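Local atomic coordinates of hydrogenase 2 maturation peptidase (Thaumarchaeota archaeon SCGC AB-539-E09, PDB entry 5TTX), a protein that probably cleaves a short C-terminal peptide from the large subunit of a nickel-iron hydrogenase during maturation of that enzyme. Residues V10-V15 against E156-E161; R28-L33 against V42-I47; L67-L72 against R131-S136; E91-L96 against E107-F112; T124-I129 against D152-A157. All coordinates share one frame; numbering follows the deposited sequence.

Interaction 1: V10-V15 against E156-E161; sequences VLVAGV and EALGLE
Leu158 overlaps Val10, and the two side chains meet tip to tip. The nearest approach is between Leu158 CD2 and Val10 CG1, at 3.6 Å. Leu158 CD1 lies farther from the same methyl, 4.1 Å from Val10 CG1. Val10 CG2 also faces Leu158 CD2, so the valine presents both of its branches. In Leu158, CG stands anti to the carbonyl carbon (chi1 -63°), which sends the isobutyl group out from the helix to the strand. Val12 is the next inward-facing residue of the strand. Its CG2 comes to 4.3 Å from Leu158 CD1, a looser touch.

The contact joins strand 10-15 of the central sheet to the C-terminal end of helix 141-158, which lies over one face of that sheet. Just beyond Leu158 the helix closes with a Schellman motif. Gly159 supplies the positive phi, and Gly159 N donates to Glu156 O at 3.0 Å. These backbone angles favour glycine, because a CB would crowd Leu158 O. Leu160 then packs on Pro39.

Only methyl groups meet between the two segments. Such a contact gives no directional bond, and its contribution probably comes from excluding water beside the sheet.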
# COMPACT_ATOMS: atom_id res chain seq x y z
N VAL A 10 -18.36 -29.77 -18.55
CA VAL A 10 -18.67 -28.88 -19.66
C VAL A 10 -20.13 -28.47 -19.57
O VAL A 10 -21.00 -29.32 -19.33
CB VAL A 10 -18.39 -29.53 -21.02
CG1 VAL A 10 -18.94 -28.64 -22.15
CG2 VAL A 10 -16.91 -29.77 -21.19
N LEU A 11 -20.40 -27.17 -19.74
CA LEU A 11 -21.74 -26.62 -19.75
C LEU A 11 -22.05 -26.16 -21.16
O LEU A 11 -21.31 -25.35 -21.72
CB LEU A 11 -21.88 -25.44 -18.78
CG LEU A 11 -23.18 -24.63 -18.97
CD1 LEU A 11 -24.39 -25.50 -18.69
CD2 LEU A 11 -23.24 -23.35 -18.10
N VAL A 12 -23.13 -26.68 -21.73
CA VAL A 12 -23.70 -26.11 -22.95
C VAL A 12 -25.04 -25.48 -22.58
O VAL A 12 -25.97 -26.19 -22.17
CB VAL A 12 -23.87 -27.17 -24.05
CG1 VAL A 12 -24.37 -26.53 -25.35
CG2 VAL A 12 -22.57 -27.94 -24.28
N ALA A 13 -25.13 -24.16 -22.74
CA ALA A 13 -26.24 -23.37 -22.22
C ALA A 13 -27.04 -22.77 -23.36
O ALA A 13 -26.51 -21.99 -24.15
CB ALA A 13 -25.74 -22.26 -21.29
N GLY A 14 -28.32 -23.13 -23.44
CA GLY A 14 -29.23 -22.49 -24.37
C GLY A 14 -29.96 -21.34 -23.71
O GLY A 14 -30.59 -21.50 -22.66
N VAL A 15 -29.87 -20.16 -24.32
CA VAL A 15 -30.40 -18.94 -23.73
C VAL A 15 -31.43 -18.35 -24.68
O VAL A 15 -31.14 -18.16 -25.87
CB VAL A 15 -29.29 -17.91 -23.45
CG1 VAL A 15 -29.87 -16.68 -22.84
CG2 VAL A 15 -28.23 -18.50 -22.54
N GLU A 156 -18.14 -30.38 -32.46
CA GLU A 156 -16.76 -30.20 -32.88
C GLU A 156 -15.95 -29.51 -31.81
O GLU A 156 -14.80 -29.90 -31.54
CB GLU A 156 -16.67 -29.40 -34.16
CG GLU A 156 -17.25 -30.08 -35.37
CD GLU A 156 -17.46 -29.10 -36.50
OE1 GLU A 156 -17.88 -29.55 -37.59
OE2 GLU A 156 -17.20 -27.89 -36.29
N ALA A 157 -16.53 -28.47 -31.20
CA ALA A 157 -15.86 -27.76 -30.12
C ALA A 157 -15.44 -28.69 -29.01
O ALA A 157 -14.41 -28.47 -28.37
CB ALA A 157 -16.79 -26.69 -29.56
N LEU A 158 -16.21 -29.75 -28.77
CA LEU A 158 -15.97 -30.68 -27.68
C LEU A 158 -15.21 -31.93 -28.12
O LEU A 158 -14.91 -32.78 -27.28
CB LEU A 158 -17.30 -31.10 -27.04
CG LEU A 158 -18.07 -29.95 -26.39
CD1 LEU A 158 -19.44 -30.40 -25.85
CD2 LEU A 158 -17.22 -29.36 -25.28
N GLY A 159 -14.89 -32.06 -29.40
CA GLY A 159 -14.20 -33.26 -29.85
C GLY A 159 -15.08 -34.48 -30.00
O GLY A 159 -14.55 -35.59 -30.12
N LEU A 160 -16.40 -34.32 -30.04
CA LEU A 160 -17.35 -35.42 -30.08
C LEU A 160 -17.91 -35.68 -31.47
O LEU A 160 -18.77 -36.56 -31.61
CB LEU A 160 -18.49 -35.14 -29.10
CG LEU A 160 -18.06 -35.02 -27.65
CD1 LEU A 160 -19.23 -34.62 -26.80
CD2 LEU A 160 -17.44 -36.34 -27.14
N GLU A 161 -17.47 -34.94 -32.48
CA GLU A 161 -18.01 -35.10 -33.84
C GLU A 161 -17.47 -36.37 -34.48
O GLU A 161 -17.79 -37.47 -34.03
CB GLU A 161 -17.68 -33.88 -34.71
CG GLU A 161 -16.29 -33.87 -35.32
CD GLU A 161 -15.21 -33.42 -34.34
OE1 GLU A 161 -15.41 -33.49 -33.10
OE2 GLU A 161 -14.14 -32.99 -34.82

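Interaction 2: R28-L33 against V42-I47; sequences RVVDLL and VDARDI
Val30 and Ala44 carry most of this contact, within the beta-alpha-beta unit made by strand 10-15, helix 25-34 and strand 42-48. The helix packs against the strand that follows it in the chain. The two short segments run roughly antiparallel, with 148° between their directions and axes 7.6 Å apart at closest.

Val30 points at the strand and spreads its two methyls along the backbone. CG1 is anti to the backbone N (chi1 171°) and rests 3.6 Å from Ala44 O. The other branch, CG2, sits 3.6 Å from Arg45 O. The valine therefore covers two successive carbonyl groups, with van der Waals contact to each. Val30 CG1 also reaches Ala44 CB at 4.1 Å. Replacing Val30 by alanine removes both methyls and is likely to open a gap over the Ala44 and Arg45 carbonyls, with weaker contact between helix and strand. Leu33, one turn on, adds its CB at 4.0 Å from Ala44 CB. The small alanine is thus touched by two helix residues. Farther along, Leu33 also touches Val12 of the neighbouring strand.

Asp46 lies at the solvent-exposed side of the contact. Its CB touches Val30 CG1 at 4.2 Å, while its carboxylate turns to Arg18. Asp31 OD1 and Asp46 OD2 are 5.0 Å apart. Their like charges are probably offset by Arg18, whose NH2 makes a salt bridge to both Asp31 OD1 and Asp46 OD2.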
# COMPACT_ATOMS: atom_id res chain seq x y z
N ARG A 28 -33.70 -24.80 -28.02
CA ARG A 28 -34.02 -25.88 -28.95
C ARG A 28 -32.76 -26.68 -29.34
O ARG A 28 -32.86 -27.87 -29.61
CB ARG A 28 -34.74 -25.32 -30.17
CG ARG A 28 -36.22 -24.91 -29.92
CD ARG A 28 -37.16 -26.13 -29.81
NE ARG A 28 -37.10 -26.90 -31.04
CZ ARG A 28 -37.93 -26.71 -32.07
NH1 ARG A 28 -38.91 -25.81 -32.00
NH2 ARG A 28 -37.77 -27.44 -33.17
N VAL A 29 -31.58 -26.04 -29.35
CA VAL A 29 -30.35 -26.81 -29.53
C VAL A 29 -30.13 -27.72 -28.33
O VAL A 29 -29.74 -28.88 -28.48
CB VAL A 29 -29.14 -25.88 -29.75
CG1 VAL A 29 -27.83 -26.72 -29.69
CG2 VAL A 29 -29.24 -25.12 -31.09
N VAL A 30 -30.37 -27.21 -27.12
CA VAL A 30 -30.26 -28.06 -25.94
C VAL A 30 -31.17 -29.28 -26.07
O VAL A 30 -30.77 -30.40 -25.72
CB VAL A 30 -30.55 -27.25 -24.67
CG1 VAL A 30 -30.65 -28.17 -23.44
CG2 VAL A 30 -29.46 -26.22 -24.48
N ASP A 31 -32.40 -29.09 -26.58
CA ASP A 31 -33.29 -30.22 -26.81
C ASP A 31 -32.64 -31.26 -27.71
O ASP A 31 -32.71 -32.46 -27.43
CB ASP A 31 -34.61 -29.78 -27.45
CG ASP A 31 -35.45 -28.92 -26.53
OD1 ASP A 31 -35.07 -28.73 -25.35
OD2 ASP A 31 -36.51 -28.45 -27.01
N LEU A 32 -32.01 -30.82 -28.81
CA LEU A 32 -31.33 -31.78 -29.68
C LEU A 32 -30.22 -32.50 -28.93
O LEU A 32 -30.12 -33.74 -29.00
CB LEU A 32 -30.78 -31.07 -30.91
CG LEU A 32 -31.82 -30.58 -31.91
CD1 LEU A 32 -31.13 -29.82 -33.04
CD2 LEU A 32 -32.67 -31.77 -32.47
N LEU A 33 -29.38 -31.76 -28.20
CA LEU A 33 -28.26 -32.37 -27.48
C LEU A 33 -28.74 -33.33 -26.41
O LEU A 33 -28.23 -34.45 -26.29
CB LEU A 33 -27.39 -31.27 -26.87
CG LEU A 33 -26.65 -30.44 -27.92
CD1 LEU A 33 -26.00 -29.23 -27.27
CD2 LEU A 33 -25.59 -31.30 -28.61
N VAL A 42 -20.79 -33.66 -19.83
CA VAL A 42 -21.43 -32.55 -20.51
C VAL A 42 -22.78 -32.28 -19.87
O VAL A 42 -23.60 -33.20 -19.73
CB VAL A 42 -21.59 -32.86 -22.01
CG1 VAL A 42 -22.33 -31.72 -22.71
CG2 VAL A 42 -20.24 -33.08 -22.62
N ASP A 43 -23.03 -31.03 -19.47
CA ASP A 43 -24.36 -30.59 -19.06
C ASP A 43 -24.92 -29.70 -20.16
O ASP A 43 -24.45 -28.58 -20.36
CB ASP A 43 -24.33 -29.81 -17.75
CG ASP A 43 -24.29 -30.68 -16.55
OD1 ASP A 43 -24.40 -30.11 -15.45
OD2 ASP A 43 -24.14 -31.92 -16.70
N ALA A 44 -25.92 -30.20 -20.88
CA ALA A 44 -26.70 -29.40 -21.83
C ALA A 44 -27.90 -28.85 -21.06
O ALA A 44 -28.78 -29.61 -20.69
CB ALA A 44 -27.15 -30.23 -23.02
N ARG A 45 -27.91 -27.55 -20.79
CA ARG A 45 -28.88 -26.98 -19.86
C ARG A 45 -29.68 -25.88 -20.54
O ARG A 45 -29.11 -24.97 -21.17
CB ARG A 45 -28.19 -26.46 -18.59
CG ARG A 45 -28.25 -27.45 -17.42
CD ARG A 45 -27.44 -27.02 -16.18
NE ARG A 45 -27.86 -25.73 -15.62
CZ ARG A 45 -27.15 -25.02 -14.74
NH1 ARG A 45 -27.61 -23.86 -14.27
NH2 ARG A 45 -25.98 -25.47 -14.32
N ASP A 46 -31.00 -25.97 -20.42
CA ASP A 46 -31.92 -24.99 -20.98
C ASP A 46 -32.08 -23.87 -19.96
O ASP A 46 -32.85 -23.98 -19.00
CB ASP A 46 -33.25 -25.67 -21.32
CG ASP A 46 -34.33 -24.70 -21.74
OD1 ASP A 46 -34.05 -23.49 -21.93
OD2 ASP A 46 -35.48 -25.16 -21.88
N ILE A 47 -31.33 -22.79 -20.15
CA ILE A 47 -31.36 -21.66 -19.22
C ILE A 47 -32.57 -20.76 -19.47
O ILE A 47 -33.02 -20.05 -18.55
CB ILE A 47 -30.01 -20.93 -19.36
CG1 ILE A 47 -28.88 -21.89 -19.01
CG2 ILE A 47 -29.93 -19.69 -18.49
CD1 ILE A 47 -28.86 -22.33 -17.56

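Interaction 3: L67-L72 against R131-S136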
# COMPACT_ATOMS: atom_id res chain seq x y z
N LEU A 67 -25.42 -20.59 -26.28
CA LEU A 67 -26.18 -20.51 -27.53
C LEU A 67 -27.32 -19.53 -27.33
O LEU A 67 -28.08 -19.62 -26.35
CB LEU A 67 -26.70 -21.89 -27.94
CG LEU A 67 -25.60 -22.93 -28.19
CD1 LEU A 67 -26.01 -24.16 -27.47
CD2 LEU A 67 -25.44 -23.24 -29.65
N ASP A 68 -27.45 -18.58 -28.26
CA ASP A 68 -28.50 -17.59 -28.15
C ASP A 68 -28.83 -17.07 -29.54
O ASP A 68 -28.23 -17.48 -30.54
CB ASP A 68 -28.11 -16.44 -27.21
CG ASP A 68 -26.91 -15.63 -27.72
OD1 ASP A 68 -26.28 -16.04 -28.70
OD2 ASP A 68 -26.59 -14.57 -27.14
N SER A 69 -29.75 -16.13 -29.59
CA SER A 69 -30.17 -15.50 -30.83
C SER A 69 -29.60 -14.08 -30.87
O SER A 69 -29.67 -13.36 -29.87
CB SER A 69 -31.70 -15.52 -30.94
OG SER A 69 -32.18 -14.82 -32.07
N VAL A 70 -29.02 -13.69 -31.99
CA VAL A 70 -28.33 -12.41 -32.13
C VAL A 70 -28.71 -11.77 -33.46
O VAL A 70 -28.59 -12.41 -34.51
CB VAL A 70 -26.79 -12.55 -32.05
CG1 VAL A 70 -26.33 -13.02 -30.69
CG2 VAL A 70 -26.28 -13.51 -33.13
N GLU A 71 -29.09 -10.51 -33.44
CA GLU A 71 -29.29 -9.80 -34.70
C GLU A 71 -27.95 -9.23 -35.20
O GLU A 71 -27.42 -8.27 -34.65
CB GLU A 71 -30.35 -8.71 -34.54
CG GLU A 71 -31.77 -9.34 -34.50
CD GLU A 71 -32.39 -9.61 -35.89
OE1 GLU A 71 -33.66 -9.57 -35.96
OE2 GLU A 71 -31.64 -9.83 -36.90
N LEU A 72 -27.43 -9.83 -36.25
CA LEU A 72 -26.24 -9.39 -36.96
C LEU A 72 -26.61 -9.21 -38.41
O LEU A 72 -27.68 -9.64 -38.85
CB LEU A 72 -25.12 -10.44 -36.84
CG LEU A 72 -24.76 -10.75 -35.39
CD1 LEU A 72 -23.81 -11.90 -35.32
CD2 LEU A 72 -24.17 -9.46 -34.70
N ARG A 131 -35.12 -15.28 -37.90
CA ARG A 131 -36.02 -14.72 -38.89
C ARG A 131 -37.04 -13.83 -38.21
O ARG A 131 -37.26 -12.69 -38.62
CB ARG A 131 -36.76 -15.82 -39.65
CG ARG A 131 -37.80 -15.22 -40.60
CD ARG A 131 -38.83 -16.25 -41.12
NE ARG A 131 -39.79 -15.57 -41.97
CZ ARG A 131 -40.89 -16.13 -42.49
NH1 ARG A 131 -41.17 -17.40 -42.25
NH2 ARG A 131 -41.71 -15.41 -43.26
N SER A 132 -37.67 -14.35 -37.16
CA SER A 132 -38.72 -13.61 -36.49
C SER A 132 -38.68 -13.91 -35.00
O SER A 132 -38.52 -15.07 -34.57
CB SER A 132 -40.08 -13.99 -37.09
OG SER A 132 -41.09 -13.67 -36.18
N LEU A 133 -38.85 -12.85 -34.22
CA LEU A 133 -38.95 -12.90 -32.76
C LEU A 133 -40.36 -12.62 -32.29
O LEU A 133 -40.60 -12.45 -31.09
CB LEU A 133 -37.98 -11.89 -32.13
CG LEU A 133 -36.52 -12.09 -32.56
CD1 LEU A 133 -35.61 -10.84 -32.28
CD2 LEU A 133 -35.93 -13.38 -31.94
N LYS A 134 -41.31 -12.53 -33.22
CA LYS A 134 -42.70 -12.38 -32.85
C LYS A 134 -43.12 -13.57 -31.98
O LYS A 134 -42.55 -14.66 -32.07
CB LYS A 134 -43.57 -12.29 -34.10
CG LYS A 134 -43.48 -10.92 -34.81
CD LYS A 134 -44.44 -10.84 -36.01
CE LYS A 134 -44.05 -11.83 -37.12
NZ LYS A 134 -42.69 -11.61 -37.76
N PRO A 135 -44.07 -13.35 -31.07
CA PRO A 135 -44.57 -14.46 -30.24
C PRO A 135 -44.99 -15.67 -31.07
O PRO A 135 -45.72 -15.54 -32.06
CB PRO A 135 -45.76 -13.84 -29.50
CG PRO A 135 -45.32 -12.36 -29.35
CD PRO A 135 -44.63 -12.04 -30.66
N SER A 136 -44.54 -16.84 -30.63
CA SER A 136 -44.64 -18.10 -31.37
C SER A 136 -43.95 -19.20 -30.58
O SER A 136 -42.89 -18.98 -29.99
CB SER A 136 -43.99 -17.98 -32.75
OG SER A 136 -44.08 -19.21 -33.46
O HOH W 1 -36.08 -11.07 -36.48
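Leu133 points at strand 63-69 and its continuation, and its two methyls part to meet two different residues. CD2 faces Ser69, with 4.0 Å from Leu133 CD2 to Ser69 OG. CD1 lies 4.4 Å from Glu71 OE1. Glu71 starts out pointing past the loop. Bends at both chi1 (-75°) and chi2 (-85°) curl its carboxylate back to Leu133.

A water links the same carboxylate to the loop backbone. It donates to Glu71 OE1 at 2.9 Å and makes a weak bond to Arg131 O. Within the loop, Ser132 OG forms an ST turn. It accepts from Lys134 N at 3.2 Å, with an N-H...O angle of 149°. Lys134 NZ reaches back to Ser132 OG as well, at 3.0 Å. Asp22 OD1 accepts from the backbone N of both Arg131 and Ser132. Ser69 OG also has a weak bond to Cys128 O, in the neighbouring strand.

The site is at the surface, where the end of a central strand meets the loop leading to helix 141-158. Glu71 and Leu133 also touch a crystal neighbour, which may influence their positions. Apolar methyls here face polar oxygens. Between these two segments the direct contact is slight and probably depends partly on the water.

Interaction 4: E91-L96 against E107-F112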
# COMPACT_ATOMS: atom_id res chain seq x y z
N GLU A 91 -7.38 -9.20 -16.47
CA GLU A 91 -6.24 -8.30 -16.53
C GLU A 91 -6.68 -6.88 -16.83
O GLU A 91 -6.19 -5.93 -16.20
CB GLU A 91 -5.25 -8.79 -17.58
CG GLU A 91 -4.37 -9.89 -17.08
CD GLU A 91 -3.65 -9.51 -15.79
OE1 GLU A 91 -4.07 -10.00 -14.72
OE2 GLU A 91 -2.68 -8.71 -15.83
N ASP A 92 -7.62 -6.71 -17.77
CA ASP A 92 -8.09 -5.37 -18.08
C ASP A 92 -8.77 -4.73 -16.88
O ASP A 92 -8.67 -3.52 -16.69
CB ASP A 92 -9.04 -5.41 -19.28
CG ASP A 92 -8.36 -5.91 -20.53
OD1 ASP A 92 -7.13 -5.79 -20.60
OD2 ASP A 92 -9.04 -6.43 -21.44
N ILE A 93 -9.46 -5.53 -16.06
CA ILE A 93 -10.09 -4.99 -14.86
C ILE A 93 -9.04 -4.56 -13.84
O ILE A 93 -9.15 -3.50 -13.23
CB ILE A 93 -11.08 -6.02 -14.29
CG1 ILE A 93 -12.24 -6.21 -15.27
CG2 ILE A 93 -11.62 -5.56 -12.94
CD1 ILE A 93 -13.19 -7.27 -14.83
N SER A 94 -7.99 -5.38 -13.65
CA SER A 94 -6.86 -4.96 -12.81
C SER A 94 -6.23 -3.67 -13.31
O SER A 94 -5.90 -2.77 -12.52
CB SER A 94 -5.79 -6.05 -12.77
OG SER A 94 -6.32 -7.29 -12.34
N GLN A 95 -6.05 -3.55 -14.62
CA GLN A 95 -5.50 -2.32 -15.15
C GLN A 95 -6.41 -1.14 -14.84
O GLN A 95 -5.94 -0.05 -14.52
CB GLN A 95 -5.26 -2.44 -16.65
CG GLN A 95 -4.15 -3.41 -17.03
CD GLN A 95 -4.04 -3.58 -18.53
OE1 GLN A 95 -3.39 -2.78 -19.20
NE2 GLN A 95 -4.69 -4.62 -19.07
N LEU A 96 -7.72 -1.37 -14.91
CA LEU A 96 -8.68 -0.34 -14.53
C LEU A 96 -8.62 -0.06 -13.04
O LEU A 96 -8.72 1.10 -12.61
CB LEU A 96 -10.08 -0.80 -14.95
CG LEU A 96 -11.04 0.20 -15.60
CD1 LEU A 96 -10.33 1.04 -16.63
CD2 LEU A 96 -12.20 -0.53 -16.25
N GLU A 107 -14.59 -0.44 -5.13
CA GLU A 107 -15.33 -1.54 -4.53
C GLU A 107 -16.19 -2.26 -5.56
O GLU A 107 -16.11 -3.48 -5.71
CB GLU A 107 -16.18 -1.02 -3.38
CG GLU A 107 -17.14 -2.05 -2.87
CD GLU A 107 -17.71 -1.70 -1.53
OE1 GLU A 107 -17.50 -0.55 -1.09
OE2 GLU A 107 -18.36 -2.57 -0.92
N GLY A 108 -17.00 -1.50 -6.30
CA GLY A 108 -17.86 -2.10 -7.30
C GLY A 108 -17.08 -2.78 -8.40
O GLY A 108 -17.48 -3.83 -8.91
N LEU A 109 -15.94 -2.21 -8.76
CA LEU A 109 -15.06 -2.86 -9.73
C LEU A 109 -14.52 -4.18 -9.19
O LEU A 109 -14.25 -5.10 -9.98
CB LEU A 109 -13.92 -1.92 -10.06
CG LEU A 109 -12.97 -2.32 -11.15
CD1 LEU A 109 -13.79 -2.45 -12.43
CD2 LEU A 109 -11.98 -1.23 -11.26
N LEU A 110 -14.33 -4.28 -7.88
CA LEU A 110 -13.79 -5.49 -7.27
C LEU A 110 -14.85 -6.58 -7.16
O LEU A 110 -14.54 -7.77 -7.30
CB LEU A 110 -13.21 -5.16 -5.89
CG LEU A 110 -11.79 -4.60 -5.85
CD1 LEU A 110 -11.34 -4.21 -4.42
CD2 LEU A 110 -10.84 -5.62 -6.47
N LYS A 111 -16.09 -6.17 -6.88
CA LYS A 111 -17.24 -7.06 -6.92
C LYS A 111 -17.43 -7.65 -8.31
O LYS A 111 -17.55 -8.87 -8.48
CB LYS A 111 -18.50 -6.30 -6.51
CG LYS A 111 -18.63 -6.04 -5.03
CD LYS A 111 -19.72 -5.00 -4.73
CE LYS A 111 -19.71 -4.62 -3.23
NZ LYS A 111 -20.33 -3.27 -2.95
N PHE A 112 -17.44 -6.79 -9.32
CA PHE A 112 -17.49 -7.24 -10.71
C PHE A 112 -16.38 -8.24 -10.99
O PHE A 112 -16.61 -9.28 -11.61
CB PHE A 112 -17.39 -6.02 -11.62
CG PHE A 112 -17.35 -6.36 -13.06
CD1 PHE A 112 -18.38 -7.06 -13.65
CD2 PHE A 112 -16.30 -5.93 -13.85
CE1 PHE A 112 -18.35 -7.36 -14.99
CE2 PHE A 112 -16.27 -6.24 -15.20
CZ PHE A 112 -17.29 -6.95 -15.76
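Ile93 packs against Leu109 and Phe112 inside a helical hairpin, helices 86-98 and 107-116. The two short segments run antiparallel, at 169°, with their axes 10.4 Å apart.

The tight part centres on Ile93. Its CD1 lies 3.3 Å from Phe112 CE2, obliquely placed to the ring, and the two side chains cross at about a right angle. Its CG2, which stands anti to the backbone N, takes the other direction and lies 3.8 Å from Leu109 CD1. Ile93 and Leu109 slide past each other. The second leucine branch reaches the backbone of helix 86-98, with Leu109 CD2 4.0 Å from Leu96 C. With alanine in place of Ile93, Phe112 CE2 and Leu109 CD1 would probably lose their partner on this side. Across the subunit boundary, Phe112 meets Phe112 of the second subunit, and Gln95 OE1 bonds Ser82 OG of that subunit.

The loose side is the outer face of helix 107-116. Glu107 and Lys111 are exposed there, outside the contact, although Leu19 and Leu137 of the third subunit touch them. They form a salt bridge one turn apart. Lys111 NZ is 2.9 Å from Glu107 OE2 and meets it from above the carboxylate plane, 53° out of it.

Interaction 5: T124-I129 against D152-A157; sequences TLIGCI and DLVLEA
Ile126 meets Leu153 and Val154 with no ring, amide or carboxylate side chain between them. The flat groups nearby are the peptide groups of the strand, and these bond within the sheet. Ile126 pairs through its backbone with Phe66 and Asp68, and Leu125 pairs with Ser82. The side chain of Ile126 is left to face the helix.

Its tip does all the touching. CG1 is anti to the carbonyl carbon (chi1 -67°), and the chain then runs extended (chi2 164°), which carries CD1 out to the helix. Ile126 CD1 lies 4.0 Å from Leu153 CB, close to the helix backbone. The two side chains pass at a slant. The same methyl is 4.2 Å from Val154 CG2, and here the side chains cross at about a right angle. One methyl thus sits against two successive helix residues.

This is an alpha/beta fold with helices packed on a mixed sheet, consistent with the three-layer alpha/beta/alpha sandwich of hydrogenase maturation proteases. Helix 141-158 is laid over one face of the sheet. Strand 122-128 stands between strands 63-69 and 79-83. Ile126 also touches Ile65 and Leu67 of strand 63-69, which continue the apolar surface under the helix, and Val154 also touches Leu33 of helix 25-34.

In the helix itself, Glu156 N donates to Asp152 O at 2.8 Å.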
# COMPACT_ATOMS: atom_id res chain seq x y z
N THR A 124 -17.23 -19.89 -25.10
CA THR A 124 -17.56 -19.90 -26.52
C THR A 124 -19.03 -19.49 -26.66
O THR A 124 -19.88 -19.91 -25.87
CB THR A 124 -17.32 -21.29 -27.15
OG1 THR A 124 -15.93 -21.55 -27.25
CG2 THR A 124 -17.94 -21.40 -28.57
N LEU A 125 -19.32 -18.65 -27.65
CA LEU A 125 -20.68 -18.16 -27.85
C LEU A 125 -21.06 -18.42 -29.29
O LEU A 125 -20.29 -18.10 -30.21
CB LEU A 125 -20.84 -16.67 -27.52
CG LEU A 125 -20.63 -16.23 -26.08
CD1 LEU A 125 -19.20 -15.66 -25.91
CD2 LEU A 125 -21.65 -15.22 -25.72
N ILE A 126 -22.21 -19.07 -29.47
CA ILE A 126 -22.75 -19.38 -30.78
C ILE A 126 -24.08 -18.66 -30.89
O ILE A 126 -25.05 -19.00 -30.18
CB ILE A 126 -22.91 -20.89 -30.97
CG1 ILE A 126 -21.52 -21.56 -31.01
CG2 ILE A 126 -23.73 -21.19 -32.21
CD1 ILE A 126 -21.57 -23.08 -30.82
N GLY A 127 -24.14 -17.65 -31.74
CA GLY A 127 -25.35 -16.88 -31.97
C GLY A 127 -25.95 -17.27 -33.30
O GLY A 127 -25.23 -17.65 -34.23
N CYS A 128 -27.28 -17.17 -33.38
CA CYS A 128 -28.05 -17.45 -34.58
C CYS A 128 -28.87 -16.23 -34.99
O CYS A 128 -29.59 -15.66 -34.17
CB CYS A 128 -28.99 -18.64 -34.35
SG CYS A 128 -30.02 -18.97 -35.77
N ILE A 129 -28.75 -15.82 -36.25
CA ILE A 129 -29.57 -14.70 -36.72
C ILE A 129 -31.00 -15.19 -36.87
O ILE A 129 -31.22 -16.16 -37.60
CB ILE A 129 -29.06 -14.13 -38.04
CG1 ILE A 129 -27.62 -13.64 -37.87
CG2 ILE A 129 -30.02 -13.00 -38.54
CD1 ILE A 129 -27.03 -13.05 -39.14
N ASP A 152 -23.65 -29.51 -34.62
CA ASP A 152 -22.33 -29.87 -35.14
C ASP A 152 -21.24 -28.98 -34.57
O ASP A 152 -20.16 -29.48 -34.22
CB ASP A 152 -22.32 -29.81 -36.66
CG ASP A 152 -23.18 -30.88 -37.29
OD1 ASP A 152 -23.51 -31.89 -36.60
OD2 ASP A 152 -23.52 -30.72 -38.49
N LEU A 153 -21.49 -27.66 -34.48
CA LEU A 153 -20.46 -26.78 -33.93
C LEU A 153 -20.17 -27.14 -32.48
O LEU A 153 -19.00 -27.15 -32.07
CB LEU A 153 -20.90 -25.32 -34.01
CG LEU A 153 -20.75 -24.62 -35.34
CD1 LEU A 153 -21.17 -23.13 -35.20
CD2 LEU A 153 -19.34 -24.75 -35.84
N VAL A 154 -21.21 -27.43 -31.72
CA VAL A 154 -21.04 -27.88 -30.34
C VAL A 154 -20.23 -29.17 -30.29
O VAL A 154 -19.29 -29.30 -29.49
CB VAL A 154 -22.42 -28.07 -29.69
CG1 VAL A 154 -22.27 -28.80 -28.36
CG2 VAL A 154 -23.07 -26.73 -29.51
N LEU A 155 -20.58 -30.14 -31.12
CA LEU A 155 -19.86 -31.41 -31.04
C LEU A 155 -18.41 -31.25 -31.47
O LEU A 155 -17.52 -31.87 -30.89
CB LEU A 155 -20.57 -32.48 -31.89
CG LEU A 155 -21.94 -32.99 -31.41
CD1 LEU A 155 -22.54 -34.05 -32.36
CD2 LEU A 155 -21.87 -33.56 -30.00
N GLU A 156 -18.14 -30.38 -32.46
CA GLU A 156 -16.76 -30.20 -32.88
C GLU A 156 -15.95 -29.51 -31.81
O GLU A 156 -14.80 -29.90 -31.54
CB GLU A 156 -16.67 -29.40 -34.16
CG GLU A 156 -17.25 -30.08 -35.37
CD GLU A 156 -17.46 -29.10 -36.50
OE1 GLU A 156 -17.88 -29.55 -37.59
OE2 GLU A 156 -17.20 -27.89 -36.29
N ALA A 157 -16.53 -28.47 -31.20
CA ALA A 157 -15.86 -27.76 -30.12
C ALA A 157 -15.44 -28.69 -29.01
O ALA A 157 -14.41 -28.47 -28.37
CB ALA A 157 -16.79 -26.69 -29.56

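In the fold
Interactions 1, 2 and 5 form one layer on a face of the sheet. Interactions 1 and 5 share Glu156 and Ala157 and have centres 7 Å apart. Interaction 2 joins them through Leu33 CD1, 3.9 Å from Val154 CG1. Interaction 3 lies at the far end of strand 63-69, its centre 21 Å from that of interaction 1. Asp68 O and Cys128 N, 3.0 Å apart, tie it to interaction 5. In related proteases the metal-binding site lies at the C-terminal ends of the parallel strands, the end where interaction 3 sits; the same is probable here. Interaction 4 stands apart, about 14 Å from interaction 5 by nearest atoms. Segments of interactions 1, 3, 4 and 5 reach the second subunit.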